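PDB 6UAV: Glyco_hydro_cc domain-containing protein from Pseudomonas viridiflava, which probably cleaves beta-1,3-glucan chains internally, as an endo-beta-1,3-glucanase of glycoside hydrolase family GH128, subgroup II. Local coordinates for residues A[205-210]-A[247-252]; A[227-232]-A[238-243]. All blocks are in the same frame, centred on the assembly; numbering follows the deposited sequence.

Interaction 1. Residues A[205-210]-A[247-252]; sequences QQMAEM and TELGQY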
loop_
_atom_site.group_PDB
_atom_site.type_symbol
_atom_site.label_atom_id
_atom_site.label_comp_id
_atom_site.label_asym_id
_atom_site.label_seq_id
_atom_site.Cartn_x
_atom_site.Cartn_y
_atom_site.Cartn_z
ATOM N N GLN A 205 5.684 6.579 -19.112
ATOM C CA GLN A 205 7.124 6.209 -19.117
ATOM C C GLN A 205 7.516 5.786 -17.698
ATOM O O GLN A 205 8.193 4.752 -17.511
ATOM C CB GLN A 205 7.932 7.354 -19.704
ATOM C CG GLN A 205 9.383 6.982 -19.994
ATOM C CD GLN A 205 10.272 6.919 -18.778
ATOM O OE1 GLN A 205 10.050 7.603 -17.774
ATOM N NE2 GLN A 205 11.293 6.078 -18.849
ATOM N N GLN A 206 7.148 6.582 -16.712
ATOM C CA GLN A 206 7.594 6.326 -15.330
ATOM C C GLN A 206 6.818 5.124 -14.756
ATOM O O GLN A 206 7.454 4.291 -14.070
ATOM C CB GLN A 206 7.423 7.572 -14.479
ATOM C CG GLN A 206 8.621 8.492 -14.593
ATOM C CD GLN A 206 9.874 7.812 -14.072
ATOM O OE1 GLN A 206 9.977 7.573 -12.856
ATOM N NE2 GLN A 206 10.806 7.476 -14.984
ATOM N N MET A 207 5.544 4.952 -15.107
ATOM C CA MET A 207 4.787 3.737 -14.706
ATOM C C MET A 207 5.489 2.510 -15.260
ATOM O O MET A 207 5.692 1.538 -14.508
ATOM C CB MET A 207 3.333 3.782 -15.211
ATOM C CG MET A 207 2.623 2.465 -15.015
ATOM S SD MET A 207 0.961 2.538 -15.674
ATOM C CE MET A 207 0.166 3.376 -14.300
ATOM N N ALA A 208 5.877 2.516 -16.517
ATOM C CA ALA A 208 6.528 1.308 -17.082
ATOM C C ALA A 208 7.841 1.026 -16.318
ATOM O O ALA A 208 8.132 -0.128 -15.988
ATOM C CB ALA A 208 6.733 1.484 -18.579
ATOM N N GLU A 209 8.664 2.052 -16.121
ATOM C CA GLU A 209 9.972 1.888 -15.432
ATOM C C GLU A 209 9.731 1.325 -14.021
ATOM O O GLU A 209 10.340 0.326 -13.664
ATOM C CB GLU A 209 10.719 3.220 -15.338
ATOM C CG GLU A 209 11.610 3.395 -16.524
ATOM C CD GLU A 209 12.736 4.408 -16.426
ATOM O OE1 GLU A 209 12.952 4.989 -15.324
ATOM O OE2 GLU A 209 13.351 4.622 -17.486
ATOM N N MET A 210 8.847 1.958 -13.265
ATOM C CA MET A 210 8.616 1.572 -11.853
ATOM C C MET A 210 7.994 0.179 -11.812
ATOM O O MET A 210 8.439 -0.609 -10.987
ATOM C CB MET A 210 7.736 2.590 -11.159
ATOM C CG MET A 210 8.355 3.944 -11.172
ATOM S SD MET A 210 7.278 5.304 -10.459
ATOM C CE MET A 210 7.865 5.017 -8.819
ATOM N N THR A 247 -8.876 4.905 -18.186
ATOM C CA THR A 247 -8.104 5.906 -18.934
ATOM C C THR A 247 -7.060 5.192 -19.792
ATOM O O THR A 247 -6.861 3.968 -19.691
ATOM C CB THR A 247 -7.388 6.873 -17.996
ATOM O OG1 THR A 247 -6.483 6.105 -17.191
ATOM C CG2 THR A 247 -8.342 7.661 -17.125
ATOM N N GLU A 248 -6.424 5.937 -20.667
ATOM C CA GLU A 248 -5.249 5.400 -21.376
ATOM C C GLU A 248 -4.244 4.841 -20.356
ATOM O O GLU A 248 -3.731 3.740 -20.565
ATOM C CB GLU A 248 -4.662 6.479 -22.264
ATOM C CG GLU A 248 -3.453 6.002 -22.987
ATOM C CD GLU A 248 -2.981 7.017 -24.011
ATOM O OE1 GLU A 248 -3.795 7.856 -24.402
ATOM O OE2 GLU A 248 -1.773 7.032 -24.266
ATOM N N LEU A 249 -3.961 5.580 -19.299
ATOM C CA LEU A 249 -2.989 5.126 -18.277
ATOM C C LEU A 249 -3.463 3.788 -17.704
ATOM O O LEU A 249 -2.620 2.902 -17.485
ATOM C CB LEU A 249 -2.808 6.157 -17.160
ATOM C CG LEU A 249 -1.691 5.780 -16.190
ATOM C CD1 LEU A 249 -0.331 6.043 -16.811
ATOM C CD2 LEU A 249 -1.861 6.520 -14.874
ATOM N N GLY A 250 -4.764 3.685 -17.408
ATOM C CA GLY A 250 -5.306 2.465 -16.787
ATOM C C GLY A 250 -5.142 1.275 -17.705
ATOM O O GLY A 250 -4.707 0.232 -17.266
ATOM N N GLN A 251 -5.518 1.430 -18.983
ATOM C CA GLN A 251 -5.350 0.335 -19.956
ATOM C C GLN A 251 -3.854 -0.036 -19.931
ATOM O O GLN A 251 -3.501 -1.243 -19.986
ATOM C CB GLN A 251 -5.877 0.783 -21.331
ATOM C CG GLN A 251 -6.018 -0.347 -22.321
ATOM C CD GLN A 251 -7.391 -0.985 -22.268
ATOM O OE1 GLN A 251 -7.554 -2.139 -21.854
ATOM N NE2 GLN A 251 -8.407 -0.234 -22.695
ATOM N N TYR A 252 -2.978 0.957 -19.942
ATOM C CA TYR A 252 -1.521 0.722 -20.065
ATOM C C TYR A 252 -1.044 -0.089 -18.852
ATOM O O TYR A 252 -0.421 -1.172 -19.009
ATOM C CB TYR A 252 -0.788 2.048 -20.235
ATOM C CG TYR A 252 0.689 1.917 -20.485
ATOM C CD1 TYR A 252 1.148 1.361 -21.666
ATOM C CD2 TYR A 252 1.626 2.446 -19.628
ATOM C CE1 TYR A 252 2.501 1.291 -21.968
ATOM C CE2 TYR A 252 2.979 2.397 -19.918
ATOM C CZ TYR A 252 3.434 1.794 -21.077
ATOM O OH TYR A 252 4.772 1.679 -21.389
#
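Met207 and Ala208 of segment 205-210 meet Leu249 and Tyr252 of segment 247-252 across two near-parallel helices; the axes of the two short segments approach to 11.0 Å, at an angle of 21°. No hydrogen bond joins the segments, and long side chains bridge the gap. Met207 spans much of it. Its CG is anti to the backbone N (chi1 170°) and the next torsion is also extended, which carries the sulfur across; a bend at chi3 then lays CE against the branch of Leu249. CE is 3.6 Å from Leu249 CG and nearly as close to both methyls. Met207 SD lies 4.0 Å from Tyr252 CD2, a Met-aromatic contact with the sulfur oblique to the ring. Tyr252 comes from its own helix alongside Met207, the two chains pointing oppositely. Its far end comes to the small Ala208, with OH 3.4 Å from Ala208 CB. Trp225 of strand 220-225 packs on both Met207 and Leu249, while Lys204 makes a cation-pi contact with Tyr252. Thr247 N-caps the second helix: its OG1 accepts from Gly250 N at 3.0 Å. This is apolar packing between neighbouring outer helices of a TIM barrel, with the last barrel strand beneath them.

Interaction 2. Residues A[227-232]-A[238-243]; sequences TGRMTP and SLLDAE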
loop_
_atom_site.group_PDB
_atom_site.type_symbol
_atom_site.label_atom_id
_atom_site.label_comp_id
_atom_site.label_asym_id
_atom_site.label_seq_id
_atom_site.Cartn_x
_atom_site.Cartn_y
_atom_site.Cartn_z
ATOM N N THR A 227 -3.741 6.529 -8.494
ATOM C CA THR A 227 -4.924 5.911 -7.889
ATOM C C THR A 227 -6.009 5.667 -8.946
ATOM O O THR A 227 -5.749 5.823 -10.160
ATOM C CB THR A 227 -5.515 6.816 -6.796
ATOM O OG1 THR A 227 -6.621 6.227 -6.096
ATOM C CG2 THR A 227 -5.947 8.160 -7.359
ATOM N N GLY A 228 -7.208 5.258 -8.523
ATOM C CA GLY A 228 -8.306 5.015 -9.485
ATOM C C GLY A 228 -8.691 6.312 -10.197
ATOM O O GLY A 228 -8.608 6.425 -11.406
ATOM N N ARG A 229 -9.117 7.293 -9.443
ATOM C CA ARG A 229 -9.477 8.618 -9.947
ATOM C C ARG A 229 -9.064 9.678 -8.970
ATOM O O ARG A 229 -9.227 9.467 -7.749
ATOM C CB ARG A 229 -11.005 8.797 -10.013
ATOM C CG ARG A 229 -11.714 7.756 -10.834
ATOM C CD ARG A 229 -13.208 8.026 -10.781
ATOM N NE ARG A 229 -13.739 7.113 -11.750
ATOM C CZ ARG A 229 -14.099 5.868 -11.511
ATOM N NH1 ARG A 229 -14.522 5.128 -12.522
ATOM N NH2 ARG A 229 -14.009 5.362 -10.291
ATOM N N MET A 230 -8.622 10.802 -9.486
ATOM C CA MET A 230 -8.462 12.044 -8.687
ATOM C C MET A 230 -8.681 13.205 -9.634
ATOM O O MET A 230 -8.480 13.053 -10.838
ATOM C CB MET A 230 -7.056 12.158 -8.070
ATOM C CG MET A 230 -5.932 12.112 -9.080
ATOM S SD MET A 230 -4.297 12.064 -8.319
ATOM C CE MET A 230 -4.338 13.616 -7.436
ATOM N N THR A 231 -9.110 14.313 -9.069
ATOM C CA THR A 231 -9.334 15.585 -9.781
ATOM C C THR A 231 -8.974 16.696 -8.797
ATOM O O THR A 231 -9.347 16.593 -7.625
ATOM C CB THR A 231 -10.799 15.722 -10.239
ATOM O OG1 THR A 231 -10.805 16.792 -11.170
ATOM C CG2 THR A 231 -11.762 16.060 -9.125
ATOM N N PRO A 232 -8.208 17.741 -9.193
ATOM C CA PRO A 232 -7.465 17.772 -10.455
ATOM C C PRO A 232 -6.384 16.686 -10.466
ATOM O O PRO A 232 -6.091 16.106 -9.433
ATOM C CB PRO A 232 -6.819 19.165 -10.564
ATOM C CG PRO A 232 -7.055 19.828 -9.220
ATOM C CD PRO A 232 -8.015 18.968 -8.413
ATOM N N SER A 238 -4.592 9.122 -12.787
ATOM C CA SER A 238 -5.867 8.337 -12.749
ATOM C C SER A 238 -5.852 7.128 -13.707
ATOM O O SER A 238 -5.532 7.286 -14.915
ATOM C CB SER A 238 -7.085 9.214 -13.034
ATOM O OG SER A 238 -7.240 10.216 -12.025
ATOM N N LEU A 239 -6.291 5.965 -13.214
ATOM C CA LEU A 239 -6.476 4.744 -14.023
ATOM C C LEU A 239 -7.906 4.634 -14.583
ATOM O O LEU A 239 -8.085 3.877 -15.538
ATOM C CB LEU A 239 -6.216 3.523 -13.163
ATOM C CG LEU A 239 -4.856 3.404 -12.495
ATOM C CD1 LEU A 239 -4.879 2.207 -11.586
ATOM C CD2 LEU A 239 -3.720 3.280 -13.484
ATOM N N LEU A 240 -8.846 5.400 -14.048
ATOM C CA LEU A 240 -10.302 5.299 -14.361
ATOM C C LEU A 240 -10.843 6.695 -14.692
ATOM O O LEU A 240 -10.329 7.712 -14.175
ATOM C CB LEU A 240 -11.069 4.708 -13.175
ATOM C CG LEU A 240 -10.773 3.240 -12.885
ATOM C CD1 LEU A 240 -11.163 2.869 -11.465
ATOM C CD2 LEU A 240 -11.399 2.302 -13.937
ATOM N N ASP A 241 -11.894 6.744 -15.510
ATOM C CA ASP A 241 -12.555 8.057 -15.787
ATOM C C ASP A 241 -14.047 7.857 -15.498
ATOM O O ASP A 241 -14.405 7.836 -14.289
ATOM C CB ASP A 241 -12.225 8.589 -17.173
ATOM C CG ASP A 241 -12.721 10.009 -17.421
ATOM O OD1 ASP A 241 -13.272 10.656 -16.484
ATOM O OD2 ASP A 241 -12.616 10.434 -18.536
ATOM N N ALA A 242 -14.885 7.686 -16.521
ATOM C CA ALA A 242 -16.317 7.381 -16.304
ATOM C C ALA A 242 -16.410 6.094 -15.475
ATOM O O ALA A 242 -15.531 5.253 -15.563
ATOM C CB ALA A 242 -17.040 7.231 -17.642
ATOM N N GLU A 243 -17.516 5.886 -14.771
ATOM C CA GLU A 243 -17.766 4.597 -14.104
ATOM C C GLU A 243 -17.565 3.434 -15.084
ATOM O O GLU A 243 -18.160 3.415 -16.185
ATOM C CB GLU A 243 -19.129 4.595 -13.436
ATOM C CG GLU A 243 -19.405 3.326 -12.693
ATOM C CD GLU A 243 -20.630 3.399 -11.813
ATOM O OE1 GLU A 243 -21.336 4.417 -11.872
ATOM O OE2 GLU A 243 -20.903 2.378 -11.186
#
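This contact closes the loop region that follows barrel strand 220-225 and leads to helix 248-255. Neither segment is regular helix or strand, and backbone carbonyls do much of the joining. Leu239 N donates to Thr227 O at 3.1 Å, in the carbonyl plane, and weakly to Gly228 O. Gly228 O takes a further, shorter bond from Leu240 N at 2.8 Å. One step back along the second segment, Ser238 OG accepts from Met230 N at 2.9 Å and is also hydrogen-bonded to Asp233 OD2. The Arg229 side chain runs roughly along the 240-243 backbone. It is extended from CG to NE (chi2 178°, chi3 171°), which delivers the guanidinium to two successive carbonyls. NE meets Asp241 O at 2.7 Å in a nearly straight bond (166°), close to the guanidinium plane. NH1 reaches Ala242 O at 3.2 Å; this oxygen is also at the guanidinium edge, but NH1 stands above its carbonyl plane. Leu240 CB lies over one guanidinium face, 3.5 Å from NH1. NH2 forms a salt bridge with Asp17 and a hydrogen bond with Tyr10 OH. Together these bonds probably fix the group's rotation, and Asp17 probably offsets its charge. Here an arginine pins two parts of one long loop together, at the C-terminal end of the last TIM-barrel strand, the end where glycoside hydrolases of this fold carry their active site.

In the fold
Both interactions belong to the last part of the eight-stranded parallel barrel. Along the chain the order is helix 200-216, strand 220-225, the two loop segments of interaction 2, then helix 248-255. The partners of interaction 1 therefore bracket both halves of interaction 2. The centres are 13 Å apart; the centre of each contact lies about 18 Å from the centre of the chain, on the same side. They meet at Thr247, whose OG1 probably hydrogen-bonds Ser238 O while its N probably bonds Leu239 O. The start of helix 248-255 is thus tied to the folded loop. Leu239 also packs on Leu249, so loop and helix pairing form one continuous region beside the last barrel strand.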